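Local coordinates for putative YfrE protein (Vibrio parahaemolyticus RIMD 2210633, PDB 3BEE) that is of unknown function but probably takes part in cytochrome c-type biogenesis, its tetratricopeptide-type helical domain perhaps serving to bind other proteins, at residues W66-L70 with I82-I86; F59-I63 with A89-M93; V4-A10 with L38-A44. All blocks are in the same frame, centred on the assembly; numbering follows the deposited sequence.

Overall arrangement
The fragment is an all-helical tetratricopeptide-type array, a stack of antiparallel helices. Interaction 3 comes first along the chain; it sets the start of helix 6-18 against the turn that leads from helix 26-38 into helix 43-55. Interactions 1 and 2 both join helix 59-70 to helix 79-92. Their centres are about 10 Å apart and they touch, interaction 1 lying within the wider loop that interaction 2 closes. The centre of interaction 3 is about 17 Å from that of interaction 1, with Tyr-41 touching Leu-68 between them, and about 24 Å from that of interaction 2. Neighbouring helices are thus joined at two separate places, consistent with a stacked tetratricopeptide-type scaffold.

Interaction 1: residues W66-L70 with I82-I86; sequences WVLLL and IIESI
Trp-66 lays its indole against Ser-85 where helices 59-70 and 79-92 pack as an antiparallel pair, the building principle of tetratricopeptide-type folds. The short segments run at 155° to each other, with axes 10.1 Å apart at closest approach. The aromatic part of the contact is a CH-pi interaction: Ser-85 CB sits over one face of the six-membered ring, 3.5 Å from its centroid and 9° off the normal. With CG turned anti to its carbonyl carbon (chi1 -77°), Trp-66 also reaches Ala-50, Asn-51 and Phe-54, so its side chain packs against both helix 79-92 and helix 43-55. The polar end of Ser-85 is served within its own helix, where OG bonds to Thr-81 O.

The remainder is aliphatic. Trp-66 CB rests on Ile-82 CG2 and Ile-86 CG1. The two branches of Ile-82 divide the work, CG2 meeting Leu-70 CD2 at 3.6 Å as the side chains lie alongside, running opposite ways, and CD1 touching Leu-69 CD2 at 3.5 Å. Leu-70 and Ile-86 instead meet tip to tip, CD1 to CD1 at 3.7 Å, and Val-67 CG2 comes to 3.8 Å from that same Ile-86 CD1.

Interaction 2: residues F59-I63 with A89-M93; sequences FQEAI and AKKLM
Phe-59 turns one face of its ring to Leu-92, whose CB stands over the ring centre, 3.8 Å from the centroid and 13° off the normal, a CH-pi contact. The first torsion of Phe-59 sets CG anti to the carbonyl carbon (chi1 -65°), carrying the ring out toward the end of the facing helix. Leu-92 crosses it obliquely and adds a second touch, its CD1 branch lying 3.7 Å from Phe-59 CE1. At the root of the phenylalanine the fit is closer still: Phe-59 CB is 3.5 Å from CG of Met-93, a selenomethionine, and 3.6 Å from the backbone O of Ala-89.

This is the point where the first turn of helix 59-70 meets the last turn of helix 79-92, the far end of an antiparallel pair in a tetratricopeptide-type array. Phe-59 also meets Phe-54 of the preceding helix edge-to-face, and Leu-92 touches Phe-54 too, so Phe-54, Phe-59 and Leu-92 bring three helices together.

One turn on from Phe-59, Ile-63 directs its longer branch at Ala-89 and Lys-90. CG1 lies 3.6 Å from Ala-89 CB, and CD1 carries on to 3.7 Å from Lys-90 N. Met-93 closes over the same isoleucine from the chain terminus: its side chain is straight through chi2, but chi3 (-28°) is far from a staggered value, with the selenium 3.9 Å from Ile-63 CD1. Gln-60, on the solvent side, approaches that selenium only loosely, its backbone N staying 4.1 Å from Met-93 SE.

Interaction 3: residues V4-A10 with L38-A44; sequences VTATQLA and LEPYNEA
Ala-6 is the tight centre of this contact, its methyl pressed against the side chains of Glu-39 and Asn-42. Ala-6 CB lies 3.5 Å from Asn-42 ND2 and 3.6 Å from Glu-39 CD, while Leu-38 CB approaches from the end of helix 26-38. One turn further along, Ala-10 and Ala-44 meet methyl to methyl, CB to CB at 3.7 Å, a pairing of small residues that brings the two backbones close. Ala-10 also touches Ala-35, so three successive helices come together here.

Asn-42 stretches across with CG anti to the backbone N (chi1 -172°), and both ends of its amide are used. ND2 donates to Thr-7 OG1 at 3.0 Å, nearly in the amide plane and at 160° about the hydrogen, and also to Glu-39 OE1, which it meets from above the carboxylate plane. OD1 caps Ala-45 N. Asn-42 is thus the N-cap of helix 43-55, placed by a type I turn from Glu-39, in the turn joining helix 26-38 to helix 43-55 of a tetratricopeptide-type array. The opposing helix 6-18 starts with a capping box, Thr-5 OG1 accepting from Gln-8 N and Gln-8 OE1 from Thr-5 N.

The looser side is wet. One water accepts from Ala-6 N and donates to Glu-39 OE2 at 2.7 Å; a second joins the same OE2 to Thr-7 OG1, and a third links Thr-7 OG1 with Ala-44 N. On another flank of Ala-6, Leu-38 CD1 lies 4.0 Å from Leu-9 CD1, the two chains roughly perpendicular.

Interaction 1: residues W66-L70 with I82-I86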
loop_
_atom_site.group_PDB
_atom_site.type_symbol
_atom_site.label_atom_id
_atom_site.label_comp_id
_atom_site.label_asym_id
_atom_site.label_seq_id
_atom_site.Cartn_x
_atom_site.Cartn_y
_atom_site.Cartn_z
ATOM N N TRP A 66 5.728 4.535 1.614
ATOM C CA TRP A 66 5.035 5.814 1.387
ATOM C C TRP A 66 5.896 6.788 0.587
ATOM O O TRP A 66 5.382 7.505 -0.264
ATOM C CB TRP A 66 4.586 6.451 2.713
ATOM C CG TRP A 66 3.352 5.827 3.311
ATOM C CD1 TRP A 66 2.183 5.465 2.638
ATOM C CD2 TRP A 66 3.135 5.492 4.699
ATOM N NE1 TRP A 66 1.272 4.926 3.539
ATOM C CE2 TRP A 66 1.825 4.935 4.800
ATOM C CE3 TRP A 66 3.910 5.625 5.863
ATOM C CZ2 TRP A 66 1.278 4.491 6.036
ATOM C CZ3 TRP A 66 3.385 5.193 7.079
ATOM C CH2 TRP A 66 2.073 4.613 7.159
ATOM N N VAL A 67 7.204 6.803 0.848
ATOM C CA VAL A 67 8.102 7.710 0.146
ATOM C C VAL A 67 8.188 7.288 -1.334
ATOM O O VAL A 67 8.222 8.135 -2.223
ATOM C CB VAL A 67 9.491 7.782 0.820
ATOM C CG1 VAL A 67 10.497 8.598 -0.047
ATOM C CG2 VAL A 67 9.393 8.398 2.218
ATOM N N LEU A 68 8.188 5.978 -1.574
ATOM C CA LEU A 68 8.121 5.407 -2.912
ATOM C C LEU A 68 6.806 5.791 -3.611
ATOM O O LEU A 68 6.812 6.228 -4.754
ATOM C CB LEU A 68 8.318 3.874 -2.865
ATOM C CG LEU A 68 8.345 3.135 -4.209
ATOM C CD1 LEU A 68 9.595 3.471 -5.051
ATOM C CD2 LEU A 68 8.260 1.622 -4.019
ATOM N N LEU A 69 5.694 5.670 -2.906
ATOM C CA LEU A 69 4.396 6.093 -3.441
ATOM C C LEU A 69 4.397 7.577 -3.848
ATOM O O LEU A 69 3.818 7.936 -4.875
ATOM C CB LEU A 69 3.273 5.799 -2.427
ATOM C CG LEU A 69 1.828 6.204 -2.771
ATOM C CD1 LEU A 69 1.406 5.729 -4.192
ATOM C CD2 LEU A 69 0.880 5.667 -1.719
ATOM N N LEU A 70 5.050 8.425 -3.050
ATOM C CA LEU A 70 5.119 9.863 -3.320
ATOM C C LEU A 70 5.779 10.181 -4.658
ATOM O O LEU A 70 5.566 11.263 -5.203
ATOM C CB LEU A 70 5.833 10.607 -2.183
ATOM C CG LEU A 70 5.082 10.678 -0.837
ATOM C CD1 LEU A 70 5.968 11.317 0.286
ATOM C CD2 LEU A 70 3.795 11.479 -1.032
ATOM N N ILE A 82 -0.567 10.984 2.983
ATOM C CA ILE A 82 0.615 10.123 2.951
ATOM C C ILE A 82 1.727 10.692 3.840
ATOM O O ILE A 82 2.333 9.976 4.627
ATOM C CB ILE A 82 1.091 9.933 1.517
ATOM C CG1 ILE A 82 0.078 9.064 0.750
ATOM C CG2 ILE A 82 2.489 9.295 1.475
ATOM C CD1 ILE A 82 0.322 9.037 -0.791
ATOM N N ILE A 83 1.980 11.986 3.717
ATOM C CA ILE A 83 3.043 12.618 4.503
ATOM C C ILE A 83 2.683 12.722 6.011
ATOM O O ILE A 83 3.580 12.684 6.856
ATOM C CB ILE A 83 3.431 13.980 3.910
ATOM C CG1 ILE A 83 4.034 13.799 2.505
ATOM C CG2 ILE A 83 4.428 14.740 4.814
ATOM C CD1 ILE A 83 4.046 15.081 1.725
ATOM N N GLU A 84 1.392 12.871 6.334
ATOM C CA GLU A 84 0.940 12.754 7.726
ATOM C C GLU A 84 1.214 11.337 8.287
ATOM O O GLU A 84 1.629 11.187 9.450
ATOM C CB GLU A 84 -0.552 13.143 7.864
ATOM C CG GLU A 84 -0.813 14.706 7.697
ATOM C CD GLU A 84 -2.300 15.107 7.577
ATOM O OE1 GLU A 84 -3.156 14.232 7.273
ATOM O OE2 GLU A 84 -2.610 16.313 7.789
ATOM N N SER A 85 0.996 10.314 7.460
ATOM C CA SER A 85 1.326 8.935 7.819
ATOM C C SER A 85 2.827 8.757 8.085
ATOM O O SER A 85 3.211 8.105 9.078
ATOM C CB SER A 85 0.867 7.957 6.741
ATOM O OG SER A 85 -0.548 8.013 6.600
ATOM N N ILE A 86 3.653 9.312 7.191
ATOM C CA ILE A 86 5.111 9.258 7.323
ATOM C C ILE A 86 5.493 9.903 8.635
ATOM O O ILE A 86 6.317 9.367 9.403
ATOM C CB ILE A 86 5.827 9.990 6.155
ATOM C CG1 ILE A 86 5.785 9.135 4.881
ATOM C CG2 ILE A 86 7.297 10.397 6.533
ATOM C CD1 ILE A 86 6.177 9.876 3.633
#

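Interaction 2: residues F59-I63 with A89-M93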
loop_
_atom_site.group_PDB
_atom_site.type_symbol
_atom_site.label_atom_id
_atom_site.label_comp_id
_atom_site.label_asym_id
_atom_site.label_seq_id
_atom_site.Cartn_x
_atom_site.Cartn_y
_atom_site.Cartn_z
ATOM N N PHE A 59 7.973 0.541 11.240
ATOM C CA PHE A 59 7.701 1.938 10.902
ATOM C C PHE A 59 8.617 2.441 9.783
ATOM O O PHE A 59 8.208 3.227 8.933
ATOM C CB PHE A 59 7.782 2.833 12.173
ATOM C CG PHE A 59 6.716 2.503 13.196
ATOM C CD1 PHE A 59 5.349 2.587 12.849
ATOM C CD2 PHE A 59 7.058 2.047 14.470
ATOM C CE1 PHE A 59 4.345 2.248 13.758
ATOM C CE2 PHE A 59 6.062 1.683 15.379
ATOM C CZ PHE A 59 4.698 1.809 15.035
ATOM N N GLN A 60 9.856 1.984 9.791
ATOM C CA GLN A 60 10.826 2.350 8.749
ATOM C C GLN A 60 10.376 1.864 7.374
ATOM O O GLN A 60 10.393 2.621 6.397
ATOM C CB GLN A 60 12.209 1.782 9.070
ATOM C CG GLN A 60 13.190 1.986 7.925
ATOM C CD GLN A 60 13.844 3.347 7.956
ATOM O OE1 GLN A 60 13.457 4.252 7.210
ATOM N NE2 GLN A 60 14.855 3.499 8.814
ATOM N N GLU A 61 9.978 0.594 7.303
ATOM C CA GLU A 61 9.491 0.037 6.055
ATOM C C GLU A 61 8.203 0.672 5.579
ATOM O O GLU A 61 8.034 0.823 4.389
ATOM C CB GLU A 61 9.347 -1.479 6.165
ATOM C CG GLU A 61 10.710 -2.094 6.372
ATOM C CD GLU A 61 10.672 -3.536 6.756
ATOM O OE1 GLU A 61 10.186 -4.349 5.930
ATOM O OE2 GLU A 61 11.165 -3.853 7.872
ATOM N N ALA A 62 7.302 1.031 6.509
ATOM C CA ALA A 62 6.100 1.808 6.164
ATOM C C ALA A 62 6.471 3.121 5.473
ATOM O O ALA A 62 5.926 3.459 4.425
ATOM C CB ALA A 62 5.235 2.066 7.415
ATOM N N ILE A 63 7.421 3.851 6.058
ATOM C CA ILE A 63 7.881 5.127 5.503
ATOM C C ILE A 63 8.468 4.947 4.110
ATOM O O ILE A 63 8.126 5.697 3.187
ATOM C CB ILE A 63 8.874 5.858 6.446
ATOM C CG1 ILE A 63 8.181 6.224 7.766
ATOM C CG2 ILE A 63 9.432 7.148 5.785
ATOM C CD1 ILE A 63 9.139 6.664 8.857
ATOM N N ALA A 89 4.580 7.693 11.715
ATOM C CA ALA A 89 5.544 6.571 11.729
ATOM C C ALA A 89 6.919 6.982 12.266
ATOM O O ALA A 89 7.489 6.325 13.141
ATOM C CB ALA A 89 5.669 5.975 10.348
ATOM N N LYS A 90 7.415 8.097 11.754
ATOM C CA LYS A 90 8.703 8.676 12.137
ATOM C C LYS A 90 8.739 8.932 13.645
ATOM O O LYS A 90 9.727 8.645 14.293
ATOM C CB LYS A 90 8.881 9.978 11.348
ATOM C CG LYS A 90 10.117 10.762 11.601
ATOM C CD LYS A 90 10.301 11.813 10.486
ATOM C CE LYS A 90 9.622 13.145 10.822
ATOM N NZ LYS A 90 9.775 14.121 9.691
ATOM N N LYS A 91 7.641 9.448 14.196
ATOM C CA LYS A 91 7.541 9.744 15.621
ATOM C C LYS A 91 7.427 8.487 16.485
ATOM O O LYS A 91 7.635 8.552 17.670
ATOM C CB LYS A 91 6.336 10.642 15.884
ATOM C CG LYS A 91 6.504 12.119 15.482
ATOM C CD LYS A 91 5.145 12.805 15.673
ATOM C CE LYS A 91 5.034 14.169 15.014
ATOM N NZ LYS A 91 3.606 14.622 15.155
ATOM N N LEU A 92 7.096 7.346 15.886
ATOM C CA LEU A 92 6.933 6.116 16.643
ATOM C C LEU A 92 8.186 5.256 16.601
ATOM O O LEU A 92 8.260 4.237 17.287
ATOM C CB LEU A 92 5.720 5.312 16.137
ATOM C CG LEU A 92 4.369 5.965 16.451
ATOM C CD1 LEU A 92 3.279 5.225 15.737
ATOM C CD2 LEU A 92 4.129 6.092 17.991
HETATM N N MSE A 93 9.140 5.652 15.759
HETATM C CA MSE A 93 10.401 4.932 15.677
HETATM C C MSE A 93 11.291 5.201 16.859
HETATM O O MSE A 93 12.130 4.380 17.124
HETATM C CB MSE A 93 11.152 5.279 14.412
HETATM C CG MSE A 93 10.520 4.707 13.199
HETATM SE SE MSE A 93 11.491 5.237 11.626
HETATM C CE MSE A 93 12.290 6.958 12.109
#

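Interaction 3: residues V4-A10 with L38-A44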
loop_
_atom_site.group_PDB
_atom_site.type_symbol
_atom_site.label_atom_id
_atom_site.label_comp_id
_atom_site.label_asym_id
_atom_site.label_seq_id
_atom_site.Cartn_x
_atom_site.Cartn_y
_atom_site.Cartn_z
ATOM N N VAL A 4 -9.104 -6.741 -15.768
ATOM C CA VAL A 4 -9.145 -6.215 -14.415
ATOM C C VAL A 4 -8.037 -5.164 -14.240
ATOM O O VAL A 4 -6.948 -5.301 -14.766
ATOM C CB VAL A 4 -9.014 -7.400 -13.412
ATOM C CG1 VAL A 4 -9.006 -6.939 -11.995
ATOM C CG2 VAL A 4 -10.169 -8.376 -13.618
ATOM N N THR A 5 -8.322 -4.093 -13.526
ATOM C CA THR A 5 -7.325 -3.043 -13.376
ATOM C C THR A 5 -6.458 -3.339 -12.150
ATOM O O THR A 5 -6.823 -4.177 -11.327
ATOM C CB THR A 5 -7.978 -1.676 -13.255
ATOM O OG1 THR A 5 -8.773 -1.654 -12.069
ATOM C CG2 THR A 5 -8.866 -1.397 -14.489
ATOM N N ALA A 6 -5.317 -2.660 -12.054
ATOM C CA ALA A 6 -4.404 -2.807 -10.923
ATOM C C ALA A 6 -5.112 -2.479 -9.609
ATOM O O ALA A 6 -4.888 -3.134 -8.579
ATOM C CB ALA A 6 -3.180 -1.917 -11.114
ATOM N N THR A 7 -5.966 -1.458 -9.657
ATOM C CA THR A 7 -6.719 -1.012 -8.487
ATOM C C THR A 7 -7.755 -2.057 -8.088
ATOM O O THR A 7 -7.938 -2.317 -6.911
ATOM C CB THR A 7 -7.348 0.395 -8.719
ATOM O OG1 THR A 7 -6.308 1.331 -9.056
ATOM C CG2 THR A 7 -8.066 0.892 -7.458
ATOM N N GLN A 8 -8.389 -2.700 -9.070
ATOM C CA GLN A 8 -9.297 -3.807 -8.787
ATOM C C GLN A 8 -8.601 -5.029 -8.150
ATOM O O GLN A 8 -9.151 -5.662 -7.257
ATOM C CB GLN A 8 -10.098 -4.184 -10.039
ATOM C CG GLN A 8 -11.162 -3.124 -10.364
ATOM C CD GLN A 8 -11.849 -3.300 -11.701
ATOM O OE1 GLN A 8 -11.364 -4.002 -12.596
ATOM N NE2 GLN A 8 -12.996 -2.631 -11.854
ATOM N N LEU A 9 -7.398 -5.353 -8.618
ATOM C CA LEU A 9 -6.570 -6.386 -8.011
ATOM C C LEU A 9 -6.189 -6.015 -6.559
ATOM O O LEU A 9 -6.284 -6.846 -5.653
ATOM C CB LEU A 9 -5.321 -6.636 -8.883
ATOM C CG LEU A 9 -5.567 -7.262 -10.286
ATOM C CD1 LEU A 9 -4.259 -7.342 -11.069
ATOM C CD2 LEU A 9 -6.181 -8.628 -10.198
ATOM N N ALA A 10 -5.814 -4.757 -6.341
ATOM C CA ALA A 10 -5.431 -4.272 -5.018
ATOM C C ALA A 10 -6.629 -4.218 -4.110
ATOM O O ALA A 10 -6.490 -4.443 -2.915
ATOM C CB ALA A 10 -4.811 -2.924 -5.109
ATOM N N LEU A 38 1.156 -4.257 -13.172
ATOM C CA LEU A 38 0.386 -3.360 -14.048
ATOM C C LEU A 38 0.664 -1.871 -13.804
ATOM O O LEU A 38 0.866 -1.119 -14.762
ATOM C CB LEU A 38 -1.113 -3.638 -13.921
ATOM C CG LEU A 38 -1.615 -4.982 -14.465
ATOM C CD1 LEU A 38 -3.073 -5.078 -14.099
ATOM C CD2 LEU A 38 -1.415 -5.101 -15.999
ATOM N N GLU A 39 0.667 -1.450 -12.538
ATOM C CA GLU A 39 0.891 -0.047 -12.176
ATOM C C GLU A 39 1.869 0.022 -11.010
ATOM O O GLU A 39 1.450 -0.117 -9.866
ATOM C CB GLU A 39 -0.415 0.628 -11.743
ATOM C CG GLU A 39 -1.457 0.854 -12.827
ATOM C CD GLU A 39 -2.718 1.499 -12.275
ATOM O OE1 GLU A 39 -2.618 2.248 -11.275
ATOM O OE2 GLU A 39 -3.808 1.280 -12.843
ATOM N N PRO A 40 3.174 0.216 -11.295
ATOM C CA PRO A 40 4.226 0.205 -10.266
ATOM C C PRO A 40 4.010 1.193 -9.125
ATOM O O PRO A 40 4.575 0.992 -8.041
ATOM C CB PRO A 40 5.490 0.583 -11.054
ATOM C CG PRO A 40 5.198 0.136 -12.457
ATOM C CD PRO A 40 3.738 0.440 -12.644
ATOM N N TYR A 41 3.206 2.228 -9.352
ATOM C CA TYR A 41 2.920 3.222 -8.302
ATOM C C TYR A 41 1.443 3.220 -7.894
ATOM O O TYR A 41 0.904 4.214 -7.412
ATOM C CB TYR A 41 3.434 4.631 -8.709
ATOM C CG TYR A 41 4.950 4.676 -8.765
ATOM C CD1 TYR A 41 5.698 4.944 -7.611
ATOM C CD2 TYR A 41 5.635 4.390 -9.948
ATOM C CE1 TYR A 41 7.091 4.945 -7.636
ATOM C CE2 TYR A 41 7.030 4.395 -9.993
ATOM C CZ TYR A 41 7.748 4.674 -8.830
ATOM O OH TYR A 41 9.128 4.683 -8.857
ATOM N N ASN A 42 0.790 2.076 -8.079
ATOM C CA ASN A 42 -0.612 1.963 -7.717
ATOM C C ASN A 42 -0.839 2.337 -6.251
ATOM O O ASN A 42 -0.202 1.789 -5.358
ATOM C CB ASN A 42 -1.144 0.570 -7.988
ATOM C CG ASN A 42 -2.622 0.493 -7.802
ATOM O OD1 ASN A 42 -3.101 0.191 -6.707
ATOM N ND2 ASN A 42 -3.372 0.798 -8.862
ATOM N N GLU A 43 -1.749 3.285 -6.036
ATOM C CA GLU A 43 -1.993 3.858 -4.736
ATOM C C GLU A 43 -2.617 2.854 -3.804
ATOM O O GLU A 43 -2.155 2.694 -2.702
ATOM C CB GLU A 43 -2.903 5.085 -4.848
ATOM C CG GLU A 43 -3.011 5.885 -3.509
ATOM C CD GLU A 43 -3.551 7.325 -3.717
ATOM O OE1 GLU A 43 -3.937 7.672 -4.873
ATOM O OE2 GLU A 43 -3.581 8.094 -2.718
ATOM N N ALA A 44 -3.675 2.180 -4.245
ATOM C CA ALA A 44 -4.329 1.158 -3.421
ATOM C C ALA A 44 -3.348 0.063 -2.937
ATOM O O ALA A 44 -3.386 -0.333 -1.778
ATOM C CB ALA A 44 -5.503 0.555 -4.150
HETATM O O HOH W 1 -4.485 -0.940 -14.301
HETATM O O HOH W 2 -5.202 3.096 -6.652
HETATM O O HOH W 3 -6.569 1.059 -11.898
#